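PDB 4OVJ: extracellular solute-binding protein family 1 from Alicyclobacillus acidocaldarius subsp. acidocaldarius, which probably captures a solute outside the cell and delivers it to an ABC-type importer. Local coordinates for residues W177-D182 and S254-T259; A140-E145 and L275-P280. All coordinates share one frame; numbering follows the deposited sequence.

How the contacts relate
Contact 2 pairs two neighbouring antiparallel strands of a mixed sheet, 128-144 and 275-278, while contact 1 lays the loop 177-182 along strand 256-260, which borders strand 128-144 in the same sheet. The two centres are about 10 Å apart, and strand 128-144 links them through probable hydrogen bonds from Ile-142 N to Glu-257 O (2.8 Å) and from Ala-140 N to Thr-259 O (2.9 Å). Arg-273 adds a second tie, making salt bridges to Asp-255 of contact 1 and Asp-144 of contact 2. The centres lie about 19 and 16 Å from the chain centre, on the same side of it, and neither contact includes an identified ligand site.

Contact 1: residues W177-D182 and S254-T259; sequences WAENDD and SDAELT
Asn-180 ND2 lies over the face of the Glu-257 carboxylate, 3.3 Å from Glu-257 CD, the amide and carboxylate planes turned 44° apart. From this position the angle to Glu-257 OE2 is too poor for a direct bond, and ND2 instead donates to Asp-247 and to water 2. At the oxygen end of the same amide, Ser-254 OG donates to Asn-180 OD1 (2.8 Å), tilted somewhat out of the amide plane. The carboxylate planes of Asp-182 and Glu-257 are only 6° apart, although the two side chains cross at about a right angle. Leu-258 N reaches Asp-182 OD2 at 2.8 Å from above the carboxylate plane, with a nearly straight N-H...O angle of 177°.

The backbones run alongside each other, joined by a single bridge between Trp-177 and Ser-254. Asp-255 N gives a weak bond to Trp-177 O, whereas Asn-180 N binds Ala-256 O more firmly at 2.9 Å. Glu-179, with CG anti to its own N and the chain extended beyond it, runs beside Ala-256 and brings its OE2 to 3.5 Å from Leu-258 CB; its OE1 is bonded to Trp-163 NE1. Helix 160-174 packs against Ala-178 and Glu-179.

This buried contact fastens an irregular loop to a strand largely through polar groups. Asp-182 OD1 and Glu-257 OE2 are 4.4 Å apart, and waters 2 and 3 each lie within hydrogen-bonding distance of both oxygens, bridging them, while Thr-242 OG1 also bonds Glu-257 OE2. Glu-179 OE2 lies 2.6 Å from Asp-182 OD2, so one of these acids probably holds a proton, and the concentration of buried carboxylates would be expected to favour such protonation.

Contact 2: residues A140-E145 and L275-P280; sequences AVIYDE and LALALP
Tyr-143 and Ala-276 form one of two hydrogen-bonded pairs in this antiparallel beta ladder; Val-141 and Ala-278 form the other. Each pair has two reciprocal N-H...O bonds, and the strand directions differ by 148°, showing a marked twist. Ile-142 with Leu-277 lies between them and Asp-144 with Leu-275 follows at the end, both non-hydrogen-bonded.

Packing is close on both faces. On one, Ile-142 and Leu-277 lie side by side and point the same way, with CG1 of Ile-142 3.6 Å from CD2 of Leu-277. Ile-142 CG2 comes to 4.0 Å from Leu-275 CD1. Helix 263-269 covers this apolar patch through Leu-267 and Val-264. On the other face, Val-141, Tyr-143 and Ala-278 are buried, and Phe-148 and Tyr-153 make edge-to-face contacts with the Tyr-143 ring.

The loose side is confined to the margin at partly exposed Ala-276 and exposed Glu-145, at the start of helix 145-149, whose CG nevertheless comes against Ala-276 CB. Tyr-143 has CG between its backbone N and carbonyl carbon (chi1 68°), which folds the ring across the neighbouring strand. Ala-276 CB lies over one ring face, 3.5 Å from Tyr-143 CZ, and Ala-278 N is at the edge, near the ring plane. Beyond its rim, water 4 joins Tyr-143 OH, at 2.7 Å, to Leu-277 O, to which it donates.

Contact 1: residues W177-D182 and S254-T259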
loop_
_atom_site.group_PDB
_atom_site.type_symbol
_atom_site.label_atom_id
_atom_site.label_comp_id
_atom_site.label_asym_id
_atom_site.label_seq_id
_atom_site.Cartn_x
_atom_site.Cartn_y
_atom_site.Cartn_z
ATOM N N TRP A 177 15.095 17.299 14.596
ATOM C CA TRP A 177 15.111 16.750 13.242
ATOM C C TRP A 177 13.786 17.077 12.595
ATOM O O TRP A 177 12.746 16.921 13.222
ATOM C CB TRP A 177 15.371 15.254 13.246
ATOM C CG TRP A 177 16.700 14.917 13.832
ATOM C CD1 TRP A 177 17.900 15.447 13.475
ATOM C CD2 TRP A 177 16.975 13.966 14.872
ATOM N NE1 TRP A 177 18.910 14.899 14.232
ATOM C CE2 TRP A 177 18.369 13.994 15.103
ATOM C CE3 TRP A 177 16.185 13.103 15.634
ATOM C CZ2 TRP A 177 18.985 13.187 16.064
ATOM C CZ3 TRP A 177 16.802 12.300 16.596
ATOM C CH2 TRP A 177 18.181 12.352 16.798
ATOM N N ALA A 178 13.826 17.552 11.352
ATOM C CA ALA A 178 12.604 17.946 10.665
ATOM C C ALA A 178 11.860 16.735 10.092
ATOM O O ALA A 178 10.643 16.764 9.973
ATOM C CB ALA A 178 12.895 18.957 9.565
ATOM N N GLU A 179 12.608 15.696 9.726
ATOM C CA GLU A 179 12.033 14.435 9.258
ATOM C C GLU A 179 12.952 13.296 9.632
ATOM O O GLU A 179 14.134 13.500 9.843
ATOM C CB GLU A 179 11.859 14.461 7.727
ATOM C CG GLU A 179 11.096 13.266 7.139
ATOM C CD GLU A 179 11.067 13.256 5.615
ATOM O OE1 GLU A 179 11.203 14.326 5.017
ATOM O OE2 GLU A 179 10.881 12.178 5.002
ATOM N N ASN A 180 12.396 12.095 9.695
ATOM C CA ASN A 180 13.191 10.877 9.781
ATOM C C ASN A 180 14.004 10.705 8.504
ATOM O O ASN A 180 13.676 11.273 7.459
ATOM C CB ASN A 180 12.282 9.670 9.942
ATOM C CG ASN A 180 11.605 9.588 11.296
ATOM O OD1 ASN A 180 11.632 10.512 12.128
ATOM N ND2 ASN A 180 10.952 8.466 11.515
ATOM N N ASP A 181 15.053 9.897 8.574
ATOM C CA ASP A 181 15.806 9.534 7.385
ATOM C C ASP A 181 15.045 8.364 6.771
ATOM O O ASP A 181 15.220 7.216 7.176
ATOM C CB ASP A 181 17.242 9.169 7.760
ATOM C CG ASP A 181 18.113 8.873 6.556
ATOM O OD1 ASP A 181 17.543 8.629 5.457
ATOM O OD2 ASP A 181 19.368 8.874 6.716
ATOM N N ASP A 182 14.183 8.677 5.801
ATOM C CA ASP A 182 13.179 7.735 5.313
ATOM C C ASP A 182 13.656 6.988 4.074
ATOM O O ASP A 182 12.990 6.950 3.033
ATOM C CB ASP A 182 11.860 8.472 5.082
ATOM C CG ASP A 182 11.201 8.859 6.377
ATOM O OD1 ASP A 182 11.100 7.983 7.254
ATOM O OD2 ASP A 182 10.778 10.029 6.539
ATOM N N SER A 254 11.723 14.045 16.108
ATOM C CA SER A 254 11.576 14.330 14.679
ATOM C C SER A 254 10.163 14.845 14.441
ATOM O O SER A 254 9.225 14.441 15.141
ATOM C CB SER A 254 11.784 13.071 13.865
ATOM O OG SER A 254 11.446 13.289 12.503
ATOM N N ASP A 255 10.004 15.696 13.437
ATOM C CA ASP A 255 8.724 16.343 13.181
ATOM C C ASP A 255 7.977 15.846 11.952
ATOM O O ASP A 255 6.911 16.364 11.643
ATOM C CB ASP A 255 8.916 17.873 13.160
ATOM C CG ASP A 255 9.203 18.434 14.562
ATOM O OD1 ASP A 255 8.899 17.732 15.552
ATOM O OD2 ASP A 255 9.724 19.558 14.689
ATOM N N ALA A 256 8.493 14.819 11.280
ATOM C CA ALA A 256 7.826 14.267 10.090
ATOM C C ALA A 256 8.383 12.919 9.719
ATOM O O ALA A 256 9.514 12.589 10.058
ATOM C CB ALA A 256 7.967 15.202 8.885
ATOM N N GLU A 257 7.598 12.185 8.946
ATOM C CA GLU A 257 7.995 10.890 8.447
ATOM C C GLU A 257 7.255 10.612 7.135
ATOM O O GLU A 257 6.047 10.849 7.037
ATOM C CB GLU A 257 7.633 9.871 9.526
ATOM C CG GLU A 257 8.067 8.474 9.260
ATOM C CD GLU A 257 7.958 7.597 10.501
ATOM O OE1 GLU A 257 7.415 8.017 11.581
ATOM O OE2 GLU A 257 8.453 6.482 10.385
ATOM N N LEU A 258 8.004 10.162 6.130
ATOM C CA LEU A 258 7.474 9.700 4.858
ATOM C C LEU A 258 7.239 8.211 5.023
ATOM O O LEU A 258 8.196 7.444 5.166
ATOM C CB LEU A 258 8.493 9.943 3.737
ATOM C CG LEU A 258 8.214 9.233 2.406
ATOM C CD1 LEU A 258 6.916 9.744 1.826
ATOM C CD2 LEU A 258 9.376 9.428 1.442
ATOM N N THR A 259 5.975 7.803 5.062
ATOM C CA THR A 259 5.655 6.401 5.301
ATOM C C THR A 259 4.264 6.103 4.771
ATOM O O THR A 259 3.630 6.960 4.149
ATOM C CB THR A 259 5.739 6.063 6.793
ATOM O OG1 THR A 259 5.561 4.647 6.980
ATOM C CG2 THR A 259 4.689 6.834 7.568
HETATM O O HOH W 1 11.946 19.948 13.486
HETATM O O HOH W 2 11.472 6.353 9.573
HETATM O O HOH W 3 9.148 5.872 7.755
#

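Contact 2: residues A140-E145 and L275-P280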
loop_
_atom_site.group_PDB
_atom_site.type_symbol
_atom_site.label_atom_id
_atom_site.label_comp_id
_atom_site.label_asym_id
_atom_site.label_seq_id
_atom_site.Cartn_x
_atom_site.Cartn_y
_atom_site.Cartn_z
ATOM N N ALA A 140 2.610 8.787 2.210
ATOM C CA ALA A 140 2.290 10.162 2.563
ATOM C C ALA A 140 3.431 10.705 3.403
ATOM O O ALA A 140 4.186 9.942 4.003
ATOM C CB ALA A 140 1.014 10.201 3.377
ATOM N N VAL A 141 3.549 12.022 3.427
ATOM C CA VAL A 141 4.333 12.700 4.445
ATOM C C VAL A 141 3.395 12.997 5.599
ATOM O O VAL A 141 2.378 13.658 5.428
ATOM C CB VAL A 141 4.947 13.995 3.906
ATOM C CG1 VAL A 141 5.632 14.753 5.023
ATOM C CG2 VAL A 141 5.922 13.691 2.781
ATOM N N ILE A 142 3.731 12.449 6.759
ATOM C CA ILE A 142 2.991 12.667 7.994
ATOM C C ILE A 142 3.823 13.654 8.793
ATOM O O ILE A 142 4.984 13.390 9.118
ATOM C CB ILE A 142 2.792 11.371 8.789
ATOM C CG1 ILE A 142 2.206 10.274 7.888
ATOM C CG2 ILE A 142 1.894 11.638 9.986
ATOM C CD1 ILE A 142 1.945 8.955 8.572
ATOM N N TYR A 143 3.253 14.813 9.084
ATOM C CA TYR A 143 4.044 15.893 9.658
ATOM C C TYR A 143 3.342 16.612 10.818
ATOM O O TYR A 143 2.115 16.656 10.905
ATOM C CB TYR A 143 4.478 16.893 8.577
ATOM C CG TYR A 143 3.350 17.701 7.975
ATOM C CD1 TYR A 143 2.552 17.185 6.962
ATOM C CD2 TYR A 143 3.077 18.982 8.424
ATOM C CE1 TYR A 143 1.511 17.924 6.418
ATOM C CE2 TYR A 143 2.043 19.725 7.888
ATOM C CZ TYR A 143 1.263 19.188 6.883
ATOM O OH TYR A 143 0.222 19.912 6.374
ATOM N N ASP A 144 4.165 17.145 11.714
ATOM C CA ASP A 144 3.711 17.977 12.819
ATOM C C ASP A 144 3.283 19.334 12.245
ATOM O O ASP A 144 4.116 20.136 11.796
ATOM C CB ASP A 144 4.865 18.104 13.820
ATOM C CG ASP A 144 4.554 18.997 15.011
ATOM O OD1 ASP A 144 3.753 19.936 14.903
ATOM O OD2 ASP A 144 5.182 18.789 16.062
ATOM N N GLU A 145 1.978 19.567 12.232
ATOM C CA GLU A 145 1.419 20.786 11.657
ATOM C C GLU A 145 2.025 22.048 12.234
ATOM O O GLU A 145 2.434 22.943 11.497
ATOM C CB GLU A 145 -0.072 20.853 11.922
ATOM C CG GLU A 145 -0.918 20.123 10.937
ATOM C CD GLU A 145 -2.335 20.662 10.951
ATOM O OE1 GLU A 145 -2.932 20.700 12.054
ATOM O OE2 GLU A 145 -2.831 21.064 9.871
ATOM N N LEU A 275 -1.144 15.952 13.870
ATOM C CA LEU A 275 -0.475 15.524 12.649
ATOM C C LEU A 275 -1.340 15.780 11.423
ATOM O O LEU A 275 -2.571 15.698 11.476
ATOM C CB LEU A 275 -0.153 14.043 12.727
ATOM C CG LEU A 275 0.689 13.610 13.918
ATOM C CD1 LEU A 275 1.017 12.119 13.815
ATOM C CD2 LEU A 275 1.962 14.438 14.036
ATOM N N ALA A 276 -0.680 16.127 10.336
ATOM C CA ALA A 276 -1.336 16.343 9.054
ATOM C C ALA A 276 -0.598 15.538 7.993
ATOM O O ALA A 276 0.486 15.003 8.236
ATOM C CB ALA A 276 -1.353 17.817 8.700
ATOM N N LEU A 277 -1.216 15.465 6.829
ATOM C CA LEU A 277 -0.772 14.632 5.732
ATOM C C LEU A 277 -0.575 15.428 4.454
ATOM O O LEU A 277 -1.388 16.281 4.095
ATOM C CB LEU A 277 -1.791 13.533 5.491
ATOM C CG LEU A 277 -2.180 12.679 6.696
ATOM C CD1 LEU A 277 -3.289 11.704 6.348
ATOM C CD2 LEU A 277 -0.968 11.928 7.185
ATOM N N ALA A 278 0.517 15.129 3.771
ATOM C CA ALA A 278 0.791 15.662 2.442
ATOM C C ALA A 278 1.123 14.522 1.512
ATOM O O ALA A 278 1.596 13.471 1.946
ATOM C CB ALA A 278 1.939 16.637 2.483
ATOM N N LEU A 279 0.882 14.720 0.220
ATOM C CA LEU A 279 1.412 13.770 -0.754
ATOM C C LEU A 279 2.938 13.882 -0.775
ATOM O O LEU A 279 3.492 14.959 -0.533
ATOM C CB LEU A 279 0.846 14.033 -2.150
ATOM C CG LEU A 279 -0.659 13.825 -2.272
ATOM C CD1 LEU A 279 -1.113 14.240 -3.666
ATOM C CD2 LEU A 279 -1.060 12.386 -1.964
ATOM N N PRO A 280 3.633 12.781 -1.078
ATOM C CA PRO A 280 5.090 12.829 -1.050
ATOM C C PRO A 280 5.690 13.692 -2.165
ATOM O O PRO A 280 5.023 13.972 -3.175
ATOM C CB PRO A 280 5.523 11.366 -1.165
ATOM C CG PRO A 280 4.307 10.578 -1.420
ATOM C CD PRO A 280 3.096 11.450 -1.397
HETATM O O HOH W 4 -1.900 18.878 5.063
#